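Alpha-1,4-endofucoidanase (Mariniflexile fucanivorans, PDB 6DLH) hydrolyses internal alpha-1,4 linkages of fucoidan as a retaining family 107 glycoside hydrolase, and this construct also carries calcium-binding Ig-like domains. Local coordinates at residues G528-W532 with F605-D609. Sequence-based numbering, arbitrary orientation.
Sequences GTPVW and FNVSD. With CA (calcium ion), chain G.
Gly-528 and Asp-609 meet through a shared calcium ion, a compact example of a metal joining two chain segments distant in sequence. The carbonyl O of Gly-528 lies 2.4 Å from the calcium and Asp-609 OD2 2.3 Å; a water also binds, and Asp-560, Glu-562 and Asp-564 complete the site. The other carboxylate oxygen, OD1, accepts hydrogen bonds from the backbone N of Ile-611 and Leu-612, so that, with OD2 on the metal, both oxygens are held and the group has little freedom to turn. Van der Waals packing takes over further along. Pro-530 turns the CG and CD corner of its ring to the 607-609 segment, with CG 3.4 Å from Val-607 O. Val-607 CG1, placed between its own backbone N and carbonyl carbon (chi1 60°), reaches over one face of the Trp-532 indole in a CH-pi contact, 3.7 Å from the centroid of the five-membered ring. Trp-532 CZ2 meets Phe-605 CB at 3.5 Å, while NE1 finds its main polar partner in Ser-614. Replacing the indole by an alanine side chain is likely to leave Val-607 CG1 without its aromatic face and open a gap beside Phe-605 CB. The arrangement is consistent with an Ig-like beta-sandwich domain carrying a calcium at one end.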
ATOM      1  N   GLY A 528     -16.722  28.599  11.092  1.00 45.24           N
ATOM      2  CA  GLY A 528     -15.633  27.696  11.436  1.00 43.81           C
ATOM      3  C   GLY A 528     -16.093  26.282  11.801  1.00 41.30           C
ATOM      4  O   GLY A 528     -15.261  25.423  12.081  1.00 40.95           O
ATOM      5  N   THR A 529     -17.411  26.043  11.788  1.00 40.30           N
ATOM      6  CA  THR A 529     -17.972  24.749  12.153  1.00 39.69           C
ATOM      7  C   THR A 529     -17.557  23.705  11.115  1.00 41.28           C
ATOM      8  O   THR A 529     -17.664  23.946   9.909  1.00 39.88           O
ATOM      9  CB  THR A 529     -19.501  24.823  12.296  1.00 38.57           C
ATOM     10  OG1 THR A 529     -19.855  25.926  13.132  1.00 38.26           O
ATOM     11  CG2 THR A 529     -20.126  23.556  12.840  1.00 37.39           C
ATOM     12  N   PRO A 530     -17.048  22.522  11.539  1.00 40.67           N
ATOM     13  CA  PRO A 530     -16.792  21.426  10.604  1.00 40.28           C
ATOM     14  C   PRO A 530     -18.136  20.789  10.256  1.00 40.08           C
ATOM     15  O   PRO A 530     -18.999  20.690  11.122  1.00 38.12           O
ATOM     16  CB  PRO A 530     -15.890  20.486  11.415  1.00 39.55           C
ATOM     17  CG  PRO A 530     -16.324  20.712  12.848  1.00 40.94           C
ATOM     18  CD  PRO A 530     -16.677  22.186  12.923  1.00 40.41           C
ATOM     19  N   VAL A 531     -18.294  20.379   8.987  1.00 40.19           N
ATOM     20  CA  VAL A 531     -19.592  20.011   8.431  1.00 41.23           C
ATOM     21  C   VAL A 531     -19.531  18.633   7.772  1.00 41.92           C
ATOM     22  O   VAL A 531     -18.521  18.268   7.179  1.00 42.03           O
ATOM     23  CB  VAL A 531     -20.097  21.070   7.429  1.00 40.41           C
ATOM     24  CG1 VAL A 531     -20.590  22.335   8.113  1.00 38.02           C
ATOM     25  CG2 VAL A 531     -19.065  21.394   6.361  1.00 39.87           C
ATOM     26  N   TRP A 532     -20.645  17.894   7.854  1.00 42.72           N
ATOM     27  CA  TRP A 532     -20.835  16.658   7.107  1.00 44.21           C
ATOM     28  C   TRP A 532     -21.322  16.962   5.687  1.00 45.01           C
ATOM     29  O   TRP A 532     -21.802  18.059   5.413  1.00 45.46           O
ATOM     30  CB  TRP A 532     -21.818  15.739   7.838  1.00 43.85           C
ATOM     31  CG  TRP A 532     -21.337  15.214   9.155  1.00 43.20           C
ATOM     32  CD1 TRP A 532     -21.570  15.752  10.388  1.00 44.96           C
ATOM     33  CD2 TRP A 532     -20.573  14.016   9.381  1.00 43.97           C
ATOM     34  NE1 TRP A 532     -20.998  14.980  11.364  1.00 44.06           N
ATOM     35  CE2 TRP A 532     -20.374  13.910  10.778  1.00 44.69           C
ATOM     36  CE3 TRP A 532     -20.022  13.036   8.545  1.00 42.06           C
ATOM     37  CZ2 TRP A 532     -19.656  12.861  11.351  1.00 42.80           C
ATOM     38  CZ3 TRP A 532     -19.313  12.001   9.115  1.00 41.57           C
ATOM     39  CH2 TRP A 532     -19.137  11.914  10.497  1.00 42.60           C
ATOM     40  N   PHE A 605     -23.342  10.694  14.317  1.00 40.40           N
ATOM     41  CA  PHE A 605     -21.907  10.911  14.243  1.00 42.09           C
ATOM     42  C   PHE A 605     -21.574  12.393  14.418  1.00 42.49           C
ATOM     43  O   PHE A 605     -22.146  13.258  13.753  1.00 45.63           O
ATOM     44  CB  PHE A 605     -21.324  10.261  12.981  1.00 41.39           C
ATOM     45  CG  PHE A 605     -21.075   8.779  13.115  1.00 42.97           C
ATOM     46  CD1 PHE A 605     -22.097   7.859  12.915  1.00 42.35           C
ATOM     47  CD2 PHE A 605     -19.819   8.297  13.467  1.00 43.46           C
ATOM     48  CE1 PHE A 605     -21.871   6.496  13.055  1.00 41.55           C
ATOM     49  CE2 PHE A 605     -19.593   6.934  13.605  1.00 43.58           C
ATOM     50  CZ  PHE A 605     -20.622   6.036  13.407  1.00 42.90           C
ATOM     51  N   ASN A 606     -20.647  12.677  15.338  1.00 41.25           N
ATOM     52  CA  ASN A 606     -20.172  14.034  15.557  1.00 40.92           C
ATOM     53  C   ASN A 606     -18.826  14.216  14.861  1.00 39.78           C
ATOM     54  O   ASN A 606     -17.973  13.339  14.937  1.00 42.62           O
ATOM     55  CB  ASN A 606     -20.066  14.377  17.048  1.00 39.75           C
ATOM     56  CG  ASN A 606     -19.647  15.813  17.290  1.00 43.46           C
ATOM     57  OD1 ASN A 606     -20.475  16.726  17.265  1.00 45.10           O
ATOM     58  ND2 ASN A 606     -18.362  16.028  17.520  1.00 43.32           N
ATOM     59  N   VAL A 607     -18.652  15.358  14.188  1.00 38.78           N
ATOM     60  CA  VAL A 607     -17.355  15.795  13.702  1.00 39.79           C
ATOM     61  C   VAL A 607     -17.016  17.111  14.401  1.00 42.63           C
ATOM     62  O   VAL A 607     -17.816  18.045  14.364  1.00 44.59           O
ATOM     63  CB  VAL A 607     -17.321  15.926  12.164  1.00 39.50           C
ATOM     64  CG1 VAL A 607     -18.331  16.939  11.644  1.00 38.13           C
ATOM     65  CG2 VAL A 607     -15.926  16.249  11.643  1.00 37.01           C
ATOM     66  N   SER A 608     -15.829  17.173  15.024  1.00 39.53           N
ATOM     67  CA  SER A 608     -15.432  18.323  15.823  1.00 37.43           C
ATOM     68  C   SER A 608     -14.054  18.825  15.395  1.00 37.03           C
ATOM     69  O   SER A 608     -13.246  18.047  14.889  1.00 40.36           O
ATOM     70  CB  SER A 608     -15.458  17.976  17.288  1.00 37.77           C
ATOM     71  OG  SER A 608     -14.695  18.916  18.029  1.00 41.47           O
ATOM     72  N   ASP A 609     -13.790  20.122  15.599  1.00 33.20           N
ATOM     73  CA  ASP A 609     -12.451  20.658  15.402  1.00 34.40           C
ATOM     74  C   ASP A 609     -11.836  21.038  16.750  1.00 35.62           C
ATOM     75  O   ASP A 609     -10.840  21.766  16.803  1.00 37.47           O
ATOM     76  CB  ASP A 609     -12.403  21.781  14.353  1.00 33.46           C
ATOM     77  CG  ASP A 609     -13.112  23.071  14.743  1.00 34.85           C
ATOM     78  OD1 ASP A 609     -13.437  23.226  15.952  1.00 32.47           O
ATOM     79  OD2 ASP A 609     -13.340  23.919  13.827  1.00 31.41           O
TER
HETATM   80 CA    CA G 806     -12.926  25.063  11.860  1.00 42.08          CA
HETATM   81  O   HOH W   1     -12.969  26.954  13.610  1.00 23.39           O